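Local coordinates for protein mariner Mos1 transposase (Drosophila mauritiana, PDB 4MDB) that moves the Mos1 transposon by cut-and-paste transposition, using an RNase-H-fold catalytic domain and two divalent metal ions, at residues D36-F41 and H166-M171; V75-S80 and A161-H166; G172-E177 and K187-E192; E192-A195 and F201-R204. The protein carries 1 engineered substitution. All blocks are in the same frame, centred on the assembly; numbering follows the deposited sequence.

Contact 1: residues D36-F41 and H166-M171. With MG (magnesium ion), chain D; MG (magnesium ion), chain C; RLT (N-(4-fluorobenzyl)-5-hydroxy-1-methyl-2-(1-methyl-1-{[(5-methyl-1,3,4-oxadiazol-2-yl)carbonyl]amino}ethyl)-6-oxo-1,6-di hydropyrimidine-4-carboxamide), chain B.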
# COMPACT_ATOMS: atom_id res chain seq x y z
N ASP A 36 -1.96 2.33 -0.43
CA ASP A 36 -1.91 3.47 0.55
C ASP A 36 -2.29 4.75 -0.25
O ASP A 36 -2.29 4.80 -1.50
CB ASP A 36 -0.50 3.64 1.10
CG ASP A 36 -0.40 4.57 2.30
OD1 ASP A 36 -1.37 4.59 3.07
OD2 ASP A 36 0.71 5.18 2.36
N GLU A 37 -2.58 5.80 0.53
CA GLU A 37 -2.98 7.11 0.05
C GLU A 37 -1.84 8.10 0.25
O GLU A 37 -1.14 8.06 1.26
CB GLU A 37 -4.21 7.56 0.85
CG GLU A 37 -5.44 6.70 0.69
CD GLU A 37 -5.62 5.58 1.76
OE1 GLU A 37 -6.78 5.07 1.90
OE2 GLU A 37 -4.60 5.23 2.42
N LYS A 38 -1.69 9.04 -0.66
CA LYS A 38 -0.75 10.18 -0.54
C LYS A 38 -1.32 11.43 -1.20
O LYS A 38 -1.89 11.35 -2.28
CB LYS A 38 0.56 9.82 -1.23
CG LYS A 38 1.61 10.90 -1.35
CD LYS A 38 2.93 10.35 -1.81
CE LYS A 38 4.00 11.43 -1.97
NZ LYS A 38 4.26 12.12 -0.66
N TRP A 39 -1.15 12.59 -0.58
CA TRP A 39 -1.52 13.84 -1.20
C TRP A 39 -0.54 14.26 -2.27
O TRP A 39 0.66 14.17 -2.07
CB TRP A 39 -1.56 14.97 -0.11
CG TRP A 39 -2.66 14.94 0.91
CD1 TRP A 39 -2.51 14.75 2.27
CD2 TRP A 39 -4.05 15.18 0.68
NE1 TRP A 39 -3.75 14.84 2.89
CE2 TRP A 39 -4.71 15.10 1.95
CE3 TRP A 39 -4.83 15.43 -0.47
CZ2 TRP A 39 -6.10 15.30 2.08
CZ3 TRP A 39 -6.23 15.59 -0.33
CH2 TRP A 39 -6.84 15.55 0.94
N ILE A 40 -1.05 14.80 -3.37
CA ILE A 40 -0.25 15.38 -4.42
C ILE A 40 -0.84 16.80 -4.61
O ILE A 40 -2.07 17.00 -4.61
CB ILE A 40 -0.30 14.63 -5.75
CG1 ILE A 40 0.12 13.15 -5.57
CG2 ILE A 40 0.56 15.44 -6.75
CD1 ILE A 40 0.01 12.36 -6.86
N PHE A 41 0.07 17.78 -4.64
CA PHE A 41 -0.27 19.21 -4.61
C PHE A 41 -0.16 19.84 -6.01
O PHE A 41 0.67 19.42 -6.81
CB PHE A 41 0.67 19.97 -3.64
CG PHE A 41 0.65 19.43 -2.23
CD1 PHE A 41 1.44 18.34 -1.87
CD2 PHE A 41 -0.20 19.98 -1.27
CE1 PHE A 41 1.41 17.82 -0.57
CE2 PHE A 41 -0.23 19.46 0.03
CZ PHE A 41 0.57 18.38 0.37
N HIS A 166 9.03 2.22 -0.38
CA HIS A 166 9.42 1.98 -1.73
C HIS A 166 8.74 2.88 -2.75
O HIS A 166 9.40 3.67 -3.40
CB HIS A 166 9.26 0.51 -2.08
CG HIS A 166 9.90 0.11 -3.33
ND1 HIS A 166 11.26 -0.07 -3.45
CD2 HIS A 166 9.38 -0.11 -4.58
CE1 HIS A 166 11.55 -0.44 -4.68
NE2 HIS A 166 10.45 -0.42 -5.40
N LEU A 167 7.44 2.74 -2.93
CA LEU A 167 6.74 3.36 -4.05
C LEU A 167 6.72 4.88 -3.92
O LEU A 167 7.20 5.59 -4.85
CB LEU A 167 5.32 2.81 -4.15
CG LEU A 167 4.55 3.41 -5.34
CD1 LEU A 167 5.11 2.86 -6.62
CD2 LEU A 167 3.09 3.05 -5.27
N PHE A 168 6.21 5.38 -2.82
CA PHE A 168 6.07 6.86 -2.60
C PHE A 168 7.44 7.47 -2.30
O PHE A 168 7.64 8.63 -2.62
CB PHE A 168 5.14 7.14 -1.48
CG PHE A 168 3.68 6.82 -1.76
CD1 PHE A 168 3.14 6.74 -3.09
CD2 PHE A 168 2.86 6.56 -0.72
CE1 PHE A 168 1.82 6.44 -3.27
CE2 PHE A 168 1.54 6.25 -0.90
CZ PHE A 168 1.00 6.21 -2.22
N ALA A 169 8.39 6.74 -1.74
CA ALA A 169 9.79 7.18 -1.54
C ALA A 169 10.40 7.57 -2.90
O ALA A 169 10.86 8.69 -3.10
CB ALA A 169 10.60 6.09 -0.88
N SER A 170 10.27 6.69 -3.87
CA SER A 170 10.75 6.95 -5.27
C SER A 170 9.95 8.06 -5.90
O SER A 170 10.52 8.97 -6.53
CB SER A 170 10.55 5.70 -6.12
OG SER A 170 11.17 5.86 -7.37
N MET A 171 8.63 8.01 -5.76
CA MET A 171 7.69 8.97 -6.43
C MET A 171 7.88 10.36 -5.87
O MET A 171 7.90 11.35 -6.59
CB MET A 171 6.25 8.58 -6.18
CG MET A 171 5.23 9.28 -7.08
SD MET A 171 3.55 9.09 -6.57
CE MET A 171 3.39 7.36 -7.04
MG MG D . -1.57 5.64 4.85
MG MG C . 1.76 6.29 3.55
CAA RLT B . -1.38 5.33 14.02
CAB RLT B . 4.03 8.72 6.72
CAC RLT B . 3.66 8.74 9.76
CAD RLT B . 2.22 10.82 8.66
OAE RLT B . -1.90 6.50 6.68
OAF RLT B . 1.51 6.82 10.63
OAG RLT B . 2.89 7.33 5.01
OAH RLT B . 0.42 6.30 5.10
FAI RLT B . -3.56 3.97 13.19
CAJ RLT B . -2.82 4.51 10.98
CAK RLT B . -4.10 6.09 12.22
CAL RLT B . -2.74 5.42 9.91
CAM RLT B . -4.03 7.01 11.16
CAN RLT B . -3.28 7.71 8.88
NAO RLT B . -1.64 7.92 13.50
NAP RLT B . -0.92 8.71 12.56
NAQ RLT B . 0.59 8.20 8.35
NAR RLT B . -1.85 7.84 8.55
NAS RLT B . 1.29 9.13 10.39
OAT RLT B . -0.17 6.57 12.45
CAU RLT B . -1.31 7.12 7.52
CAV RLT B . 0.98 7.91 10.91
CAW RLT B . -1.14 6.66 13.38
CAX RLT B . -3.50 4.85 12.15
CAY RLT B . -3.35 6.69 9.99
CAZ RLT B . 0.77 7.10 6.11
CBA RLT B . -0.07 7.84 11.95
CBB RLT B . 0.06 7.41 7.33
CBC RLT B . 1.87 8.64 8.26
CBD RLT B . 2.15 7.53 6.02
NBE RLT B . 2.63 8.33 7.08
CBF RLT B . 2.37 9.52 9.51
O HOH W 1 1.24 8.01 2.58
O HOH W 2 -3.62 5.33 4.82
O HOH W 3 -1.98 7.40 3.80

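Contact 2: residues V75-S80 and A161-H166. With MG (magnesium ion), chain C; RLT (N-(4-fluorobenzyl)-5-hydroxy-1-methyl-2-(1-methyl-1-{[(5-methyl-1,3,4-oxadiazol-2-yl)carbonyl]amino}ethyl)-6-oxo-1,6-di hydropyrimidine-4-carboxamide), chain B.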
# COMPACT_ATOMS: atom_id res chain seq x y z
N VAL A 75 -3.57 4.24 -4.28
CA VAL A 75 -3.04 3.30 -5.26
C VAL A 75 -2.81 1.95 -4.62
O VAL A 75 -2.39 1.86 -3.47
CB VAL A 75 -1.72 3.87 -5.89
CG1 VAL A 75 -0.69 4.20 -4.80
CG2 VAL A 75 -1.05 2.91 -6.83
N TRP A 76 -2.95 0.93 -5.44
CA TRP A 76 -2.77 -0.47 -5.04
C TRP A 76 -1.91 -1.18 -6.07
O TRP A 76 -2.07 -0.96 -7.25
CB TRP A 76 -4.08 -1.23 -4.84
CG TRP A 76 -4.97 -0.63 -3.83
CD1 TRP A 76 -5.02 -0.96 -2.50
CD2 TRP A 76 -5.85 0.49 -3.99
NE1 TRP A 76 -5.92 -0.15 -1.83
CE2 TRP A 76 -6.46 0.72 -2.75
CE3 TRP A 76 -6.26 1.27 -5.10
CZ2 TRP A 76 -7.39 1.75 -2.55
CZ3 TRP A 76 -7.17 2.31 -4.89
CH2 TRP A 76 -7.71 2.51 -3.63
N TRP A 77 -1.02 -2.04 -5.59
CA TRP A 77 0.01 -2.64 -6.41
C TRP A 77 0.53 -3.93 -5.86
O TRP A 77 0.28 -4.25 -4.70
CB TRP A 77 1.13 -1.68 -6.68
CG TRP A 77 1.87 -1.19 -5.43
CD1 TRP A 77 1.40 -0.32 -4.51
CD2 TRP A 77 3.19 -1.56 -5.00
NE1 TRP A 77 2.35 -0.10 -3.54
CE2 TRP A 77 3.47 -0.82 -3.82
CE3 TRP A 77 4.18 -2.39 -5.51
CZ2 TRP A 77 4.70 -0.96 -3.13
CZ3 TRP A 77 5.39 -2.48 -4.88
CH2 TRP A 77 5.66 -1.77 -3.69
N ASP A 78 1.23 -4.70 -6.68
CA ASP A 78 1.88 -5.91 -6.27
C ASP A 78 3.22 -6.05 -6.96
O ASP A 78 3.74 -5.09 -7.52
CB ASP A 78 0.93 -7.10 -6.45
CG ASP A 78 0.73 -7.48 -7.96
OD1 ASP A 78 1.34 -6.83 -8.81
OD2 ASP A 78 0.12 -8.54 -8.23
N GLN A 79 3.84 -7.23 -6.89
CA GLN A 79 5.19 -7.37 -7.35
C GLN A 79 5.25 -7.27 -8.87
O GLN A 79 6.38 -7.17 -9.38
CB GLN A 79 5.77 -8.73 -6.90
CG GLN A 79 5.04 -9.88 -7.48
CD GLN A 79 5.76 -11.17 -7.22
OE1 GLN A 79 6.06 -11.49 -6.08
NE2 GLN A 79 6.03 -11.94 -8.27
N SER A 80 4.11 -7.23 -9.56
CA SER A 80 4.05 -7.16 -11.02
C SER A 80 3.78 -5.76 -11.53
O SER A 80 3.84 -5.53 -12.73
CB SER A 80 3.01 -8.11 -11.54
OG SER A 80 3.41 -9.45 -11.20
N ALA A 161 5.61 -0.53 5.40
CA ALA A 161 4.59 -0.47 4.34
C ALA A 161 5.28 -0.23 2.99
O ALA A 161 5.86 0.83 2.73
CB ALA A 161 3.64 0.67 4.62
N PRO A 162 5.23 -1.21 2.07
CA PRO A 162 5.94 -1.01 0.78
C PRO A 162 5.51 0.27 0.01
O PRO A 162 6.37 0.88 -0.66
CB PRO A 162 5.66 -2.28 -0.00
CG PRO A 162 5.46 -3.34 1.06
CD PRO A 162 4.76 -2.59 2.18
N SER A 163 4.26 0.68 0.10
CA SER A 163 3.84 1.90 -0.57
C SER A 163 4.61 3.10 -0.06
O SER A 163 4.95 3.98 -0.88
CB SER A 163 2.36 2.16 -0.43
OG SER A 163 1.54 1.08 -0.95
N ASP A 164 4.91 3.10 1.25
CA ASP A 164 5.69 4.22 1.82
C ASP A 164 7.20 4.09 1.63
O ASP A 164 7.82 5.01 1.08
CB ASP A 164 5.30 4.37 3.29
CG ASP A 164 3.89 4.99 3.41
OD1 ASP A 164 3.61 5.97 2.65
OD2 ASP A 164 3.08 4.55 4.19
N TYR A 165 7.80 2.99 2.03
CA TYR A 165 9.27 2.93 1.93
C TYR A 165 9.85 2.70 0.56
O TYR A 165 11.02 3.03 0.33
CB TYR A 165 9.81 1.86 2.88
CG TYR A 165 9.52 0.38 2.52
CD1 TYR A 165 10.14 -0.25 1.45
CD2 TYR A 165 8.65 -0.39 3.28
CE1 TYR A 165 9.89 -1.55 1.12
CE2 TYR A 165 8.42 -1.70 2.99
CZ TYR A 165 9.02 -2.31 1.90
OH TYR A 165 8.84 -3.65 1.52
N HIS A 166 9.03 2.22 -0.38
CA HIS A 166 9.42 1.98 -1.73
C HIS A 166 8.74 2.88 -2.75
O HIS A 166 9.40 3.67 -3.40
CB HIS A 166 9.26 0.51 -2.08
CG HIS A 166 9.90 0.11 -3.33
ND1 HIS A 166 11.26 -0.07 -3.45
CD2 HIS A 166 9.38 -0.11 -4.58
CE1 HIS A 166 11.55 -0.44 -4.68
NE2 HIS A 166 10.45 -0.42 -5.40
MG MG C . 1.76 6.29 3.55
CAA RLT B . -1.38 5.33 14.02
CAB RLT B . 4.03 8.72 6.72
CAC RLT B . 3.66 8.74 9.76
CAD RLT B . 2.22 10.82 8.66
OAE RLT B . -1.90 6.50 6.68
OAF RLT B . 1.51 6.82 10.63
OAG RLT B . 2.89 7.33 5.01
OAH RLT B . 0.42 6.30 5.10
FAI RLT B . -3.56 3.97 13.19
CAJ RLT B . -2.82 4.51 10.98
CAK RLT B . -4.10 6.09 12.22
CAL RLT B . -2.74 5.42 9.91
CAM RLT B . -4.03 7.01 11.16
CAN RLT B . -3.28 7.71 8.88
NAO RLT B . -1.64 7.92 13.50
NAP RLT B . -0.92 8.71 12.56
NAQ RLT B . 0.59 8.20 8.35
NAR RLT B . -1.85 7.84 8.55
NAS RLT B . 1.29 9.13 10.39
OAT RLT B . -0.17 6.57 12.45
CAU RLT B . -1.31 7.12 7.52
CAV RLT B . 0.98 7.91 10.91
CAW RLT B . -1.14 6.66 13.38
CAX RLT B . -3.50 4.85 12.15
CAY RLT B . -3.35 6.69 9.99
CAZ RLT B . 0.77 7.10 6.11
CBA RLT B . -0.07 7.84 11.95
CBB RLT B . 0.06 7.41 7.33
CBC RLT B . 1.87 8.64 8.26
CBD RLT B . 2.15 7.53 6.02
NBE RLT B . 2.63 8.33 7.08
CBF RLT B . 2.37 9.52 9.51
O HOH W 1 1.24 8.01 2.58

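Contact 3: residues G172-E177 and K187-E192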
# COMPACT_ATOMS: atom_id res chain seq x y z
N GLY A 172 8.07 10.45 -4.57
CA GLY A 172 8.24 11.77 -3.97
C GLY A 172 9.42 12.57 -4.48
O GLY A 172 9.32 13.81 -4.63
N HIS A 173 10.52 11.90 -4.78
CA HIS A 173 11.65 12.60 -5.39
C HIS A 173 11.33 13.17 -6.76
O HIS A 173 11.71 14.31 -7.08
CB HIS A 173 12.91 11.72 -5.42
CG HIS A 173 13.27 11.17 -4.08
ND1 HIS A 173 13.41 11.98 -2.96
CD2 HIS A 173 13.47 9.90 -3.65
CE1 HIS A 173 13.75 11.24 -1.92
NE2 HIS A 173 13.78 9.98 -2.32
N ALA A 174 10.61 12.42 -7.56
CA ALA A 174 10.26 12.89 -8.90
C ALA A 174 9.20 13.99 -8.81
O ALA A 174 9.24 14.96 -9.55
CB ALA A 174 9.75 11.75 -9.74
N LEU A 175 8.26 13.86 -7.89
CA LEU A 175 7.20 14.81 -7.71
C LEU A 175 7.75 16.17 -7.38
O LEU A 175 7.16 17.17 -7.77
CB LEU A 175 6.19 14.44 -6.64
CG LEU A 175 5.23 13.35 -7.07
CD1 LEU A 175 4.49 12.85 -5.85
CD2 LEU A 175 4.19 13.86 -8.07
N ALA A 176 8.86 16.21 -6.65
CA ALA A 176 9.34 17.48 -6.12
C ALA A 176 9.81 18.39 -7.23
O ALA A 176 9.98 19.58 -7.02
CB ALA A 176 10.46 17.24 -5.12
N GLU A 177 10.09 17.83 -8.39
CA GLU A 177 10.45 18.60 -9.56
C GLU A 177 9.25 19.02 -10.45
O GLU A 177 9.46 19.76 -11.39
CB GLU A 177 11.47 17.80 -10.39
CG GLU A 177 12.81 17.60 -9.65
CD GLU A 177 13.59 18.91 -9.48
OE1 GLU A 177 14.11 19.44 -10.50
OE2 GLU A 177 13.68 19.43 -8.35
N LYS A 187 -2.70 12.99 -13.35
CA LYS A 187 -3.06 11.68 -13.85
C LYS A 187 -2.12 11.18 -14.98
O LYS A 187 -1.62 10.04 -14.95
CB LYS A 187 -4.52 11.74 -14.32
CG LYS A 187 -5.32 10.45 -14.20
CD LYS A 187 -6.82 10.74 -14.22
CE LYS A 187 -7.70 9.51 -13.95
NZ LYS A 187 -7.80 9.16 -12.51
N LYS A 188 -1.84 12.03 -15.97
CA LYS A 188 -0.86 11.66 -16.98
C LYS A 188 0.56 11.43 -16.44
O LYS A 188 1.26 10.49 -16.83
CB LYS A 188 -0.73 12.72 -18.08
CG LYS A 188 0.13 12.21 -19.25
CD LYS A 188 -0.72 11.36 -20.20
CE LYS A 188 0.01 10.12 -20.71
NZ LYS A 188 1.16 10.45 -21.61
N TRP A 189 1.01 12.33 -15.57
CA TRP A 189 2.32 12.13 -14.99
C TRP A 189 2.36 10.75 -14.27
O TRP A 189 3.30 9.97 -14.46
CB TRP A 189 2.66 13.25 -14.01
CG TRP A 189 4.00 13.13 -13.53
CD1 TRP A 189 5.12 13.58 -14.14
CD2 TRP A 189 4.42 12.48 -12.32
NE1 TRP A 189 6.21 13.24 -13.40
CE2 TRP A 189 5.81 12.56 -12.28
CE3 TRP A 189 3.76 11.80 -11.31
CZ2 TRP A 189 6.55 12.02 -11.25
CZ3 TRP A 189 4.53 11.24 -10.28
CH2 TRP A 189 5.86 11.35 -10.26
N LEU A 190 1.29 10.45 -13.53
CA LEU A 190 1.29 9.12 -12.82
C LEU A 190 1.22 7.96 -13.77
O LEU A 190 1.94 7.00 -13.60
CB LEU A 190 0.16 9.04 -11.79
CG LEU A 190 0.19 9.96 -10.61
CD1 LEU A 190 -1.17 10.04 -10.03
CD2 LEU A 190 1.17 9.48 -9.56
N ASP A 191 0.35 8.02 -14.78
CA ASP A 191 0.32 6.98 -15.82
C ASP A 191 1.67 6.72 -16.39
O ASP A 191 2.12 5.57 -16.43
CB ASP A 191 -0.66 7.33 -16.95
CG ASP A 191 -2.09 7.21 -16.52
OD1 ASP A 191 -2.37 6.50 -15.52
OD2 ASP A 191 -2.95 7.87 -17.17
N GLU A 192 2.38 7.76 -16.79
CA GLU A 192 3.72 7.59 -17.38
C GLU A 192 4.77 7.06 -16.39
O GLU A 192 5.59 6.24 -16.73
CB GLU A 192 4.29 8.89 -17.98
CG GLU A 192 3.63 9.47 -19.21
CD GLU A 192 4.37 10.71 -19.71
OE1 GLU A 192 5.62 10.64 -19.87
OE2 GLU A 192 3.70 11.75 -19.95

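Contact 4: residues E192-A195 and F201-R204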
# COMPACT_ATOMS: atom_id res chain seq x y z
N GLU A 192 2.38 7.76 -16.79
CA GLU A 192 3.72 7.59 -17.38
C GLU A 192 4.77 7.06 -16.39
O GLU A 192 5.59 6.24 -16.73
CB GLU A 192 4.29 8.89 -17.98
CG GLU A 192 3.63 9.47 -19.21
CD GLU A 192 4.37 10.71 -19.71
OE1 GLU A 192 5.62 10.64 -19.87
OE2 GLU A 192 3.70 11.75 -19.95
N TRP A 193 4.70 7.57 -15.17
CA TRP A 193 5.70 7.32 -14.16
C TRP A 193 5.52 5.86 -13.75
O TRP A 193 6.48 5.11 -13.67
CB TRP A 193 5.54 8.28 -12.95
CG TRP A 193 6.67 8.11 -11.90
CD1 TRP A 193 7.93 8.68 -11.92
CD2 TRP A 193 6.65 7.26 -10.74
NE1 TRP A 193 8.67 8.22 -10.86
CE2 TRP A 193 7.91 7.35 -10.13
CE3 TRP A 193 5.70 6.41 -10.19
CZ2 TRP A 193 8.22 6.67 -8.93
CZ3 TRP A 193 6.04 5.67 -9.04
CH2 TRP A 193 7.26 5.85 -8.43
N PHE A 194 4.29 5.47 -13.51
CA PHE A 194 4.05 4.04 -13.14
C PHE A 194 4.54 3.07 -14.22
O PHE A 194 5.15 2.03 -13.97
CB PHE A 194 2.57 3.78 -12.83
CG PHE A 194 2.06 4.39 -11.52
CD1 PHE A 194 2.81 4.35 -10.35
CD2 PHE A 194 0.78 4.88 -11.46
CE1 PHE A 194 2.30 4.88 -9.18
CE2 PHE A 194 0.25 5.44 -10.28
CZ PHE A 194 1.01 5.41 -9.15
N ALA A 195 4.33 3.47 -15.47
CA ALA A 195 4.50 2.54 -16.59
C ALA A 195 5.95 2.46 -16.98
O ALA A 195 6.43 1.44 -17.51
CB ALA A 195 3.68 3.04 -17.75
N PHE A 201 11.38 -3.20 -10.42
CA PHE A 201 11.24 -2.18 -9.37
C PHE A 201 10.10 -2.56 -8.42
O PHE A 201 10.23 -2.39 -7.19
CB PHE A 201 10.87 -0.87 -10.06
CG PHE A 201 10.40 0.20 -9.14
CD1 PHE A 201 11.29 1.04 -8.49
CD2 PHE A 201 9.04 0.37 -8.89
CE1 PHE A 201 10.81 2.06 -7.69
CE2 PHE A 201 8.58 1.37 -8.08
CZ PHE A 201 9.48 2.18 -7.43
N TYR A 202 8.99 -3.05 -8.98
CA TYR A 202 7.82 -3.44 -8.16
C TYR A 202 8.14 -4.68 -7.35
O TYR A 202 7.85 -4.76 -6.12
CB TYR A 202 6.58 -3.62 -9.02
CG TYR A 202 6.15 -2.33 -9.64
CD1 TYR A 202 5.51 -1.36 -8.88
CD2 TYR A 202 6.41 -2.02 -10.98
CE1 TYR A 202 5.11 -0.15 -9.40
CE2 TYR A 202 5.98 -0.82 -11.51
CZ TYR A 202 5.33 0.12 -10.75
OH TYR A 202 4.89 1.34 -11.33
N TRP A 203 8.80 -5.65 -8.02
CA TRP A 203 9.21 -6.87 -7.36
C TRP A 203 10.14 -6.56 -6.16
O TRP A 203 9.90 -7.06 -5.07
CB TRP A 203 9.87 -7.83 -8.35
CG TRP A 203 10.16 -9.19 -7.86
CD1 TRP A 203 9.33 -10.27 -7.93
CD2 TRP A 203 11.29 -9.61 -7.16
NE1 TRP A 203 9.90 -11.37 -7.33
CE2 TRP A 203 11.10 -10.98 -6.82
CE3 TRP A 203 12.44 -8.98 -6.77
CZ2 TRP A 203 12.06 -11.69 -6.13
CZ3 TRP A 203 13.43 -9.75 -6.06
CH2 TRP A 203 13.20 -11.02 -5.73
N ARG A 204 11.14 -5.75 -6.37
CA ARG A 204 12.05 -5.40 -5.28
C ARG A 204 11.33 -4.77 -4.07
O ARG A 204 11.62 -5.09 -2.90
CB ARG A 204 13.19 -4.52 -5.79
CG ARG A 204 14.23 -5.26 -6.65
CD ARG A 204 15.45 -4.34 -6.93
NE ARG A 204 15.10 -3.31 -7.87
CZ ARG A 204 15.27 -3.39 -9.19
NH1 ARG A 204 15.85 -4.47 -9.74
NH2 ARG A 204 14.88 -2.38 -9.98

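Contact 1: residues D36-F41 and H166-M171
Lys38 on strand 36-41 faces Phe168 on helix 166-171, their CA atoms 7.9 Å apart, where the two short axes run almost parallel (16°) and approach to 10.5 Å. No hydrogen bond joins the segments, and the contact is built round the Phe168 ring. With CG turned away from the backbone N (chi1 174°), Lys38 lays its aliphatic chain over one face of that ring. Its CB stands 3.8 Å from the Phe168 ring centroid and 17° off the normal, a CH-pi contact, while Lys38 CD comes within 3.6 Å of Phe168 CG. Asp36 arrives at the ring edge instead, its OD2 3.5 Å from Phe168 CE2. With Asp129 and Asp164, Asp36 forms the DDD metal site of this RNase-H-like catalytic domain, and its carboxylate bridges the two magnesium ions: Asp36 OD1 is 2.1 Å from the ion it shares with Asp129, and Asp36 OD2 is 1.9 Å from the ion it shares with Asp164. Raltegravir OAH also binds both metals. Glu37 acts in the second shell, its backbone O accepting hydrogen bonds from two metal-bound waters and its OE2 from a third, while OE1 is bonded to His134. The strand lies between strands 69-78 and 125-127; Phe168 also touches Val75, and on the same helix Met171 packs on Trp193 and Phe194 of helix 183-196.

Contact 2: residues V75-S80 and A161-H166
Trp77 points its indole N-H at Ser163 across a strand and a helix that run nearly perpendicular. Trp77 NE1 donates to Ser163 OG over 3.0 Å in a fairly straight hydrogen bond (157°), with the oxygen tilted 16° out of the indole plane. Trp77 reaches it because its CG sits between the backbone N and the carbonyl carbon (chi1 62°), which turns the indole toward the first turn of the helix. The six-membered part of the indole also meets Pro162: Trp77 CZ2 is 3.5 Å from Pro162 CB, and the Pro162 carbonyl carbon lies at the ring edge. Farther round, Trp77 CH2 approaches His166 CD2 at 4.2 Å. Between these residues Asp164 turns its CB away from the strand and chelates one magnesium ion, OD1 at 2.1 Å and OD2 at 2.3 Å from the metal. The indole bond and the proline packing are consistent with holding the start of the helix that carries this metal ligand. Trp77 further touches Leu167 of helix 162-175 and Thr34 of strand 32-42, Ser163 touches Asp36 on that strand, and Trp76 packs against helix 96-113 beyond the sheet.

Contact 3: residues G172-E177 and K187-E192
Trp189 joins helix 183-196 to the C-terminal end of helix 162-175, where Ala174 and Leu175 receive its indole; the two helices follow each other in the chain. The CA atoms of Leu175 and Trp189 are 9.2 Å apart; the contact is made mainly by side chains, and no hydrogen bond crosses it. A chi1 of -174° swings the Trp189 ring opposite the main-chain N and sends the indole away from its own helix with the six-membered ring leading. Leu175 meets this ring from above: CD2 is 3.9 Å from the centroid of the Trp189 six-membered ring, 29° off the normal, a CH-pi contact displaced toward the rim, where Leu175 CD2 comes 3.4 Å from Trp189 CZ3. Ala174 comes from another direction, its CB in the indole plane and 3.5 Å from Trp189 CZ2. One leucine methyl on a face and one alanine methyl at the edge would limit the tilt of the indole and its movement in plane. Outside the two segments, Trp193 stacks on Trp189 and Phe180 meets it edge to face. On the same helix, Lys188 NZ and Glu192 OE2 form a weak salt bridge of 3.3 Å, one turn apart. His173, important for base-specific DNA binding, lies just before Ala174. Two consecutive helices of the RNase-H-like catalytic domain are thus packed through an aromatic and aliphatic cluster at its surface.

Contact 4: residues E192-A195 and F201-R204
Tyr202 OH donates a 2.7 Å hydrogen bond to Phe194 O, tying the side chain of one helix to the backbone of the other. The hydroxyl approaches in the carbonyl plane, on a lone pair, at a C=O...donor angle of 111°, and the acceptor lies in the plane of the tyrosine ring at its edge. Tyr202 gets there by placing CG anti to its carbonyl carbon (chi1 -66°), which carries the phenol across a 9.7 Å separation between the CA atoms of Phe194 and Tyr202. The hydroxyl also rests near the phenylalanine itself, Tyr202 OH standing 3.7 Å from Phe194 CB, and the two side chains cross at about a right angle. One face of the tyrosine ring is covered by its chain neighbour: Phe201 CD2 lies 3.8 Å above the plane, over the ring centre. Phe201 in turn makes a looser apolar contact, its CZ 4.4 Å from Trp193 CH2. Around this cluster Phe194 meets Tyr85 edge to face, Tyr202 touches Trp77 and Val82 on the sheet, and Phe201 has Lys197 as a cation-pi partner. The tyrosine-to-backbone bond, backed by aromatic packing, joins two consecutive helices, 183-196 and 199-207, that pack on the sheet of the RNase-H-like domain.

Contacts 1 and 2 set helix 162-175 against neighbouring strands of the sheet and share one magnesium ion; contact 2 is wholly buried, contact 1 partly. Asp36 and Asp164 come together as ligands of that ion, OD2 to OD1 3.0 Å, but the metal bonds run beside these contacts, not across them: contact 1 is CH-pi packing, contact 2 an indole hydrogen bond. Contact 3 uses the far end of the same helix but lies at the surface, its centre about 17 Å from the centre of the chain, and is purely apolar across its segments. Contact 4, partly buried, shares helix 183-196 with it and relies on a neutral hydrogen bond. Met171 links the inner and outer groups, touching Trp189, Leu190, Trp193 and Phe194.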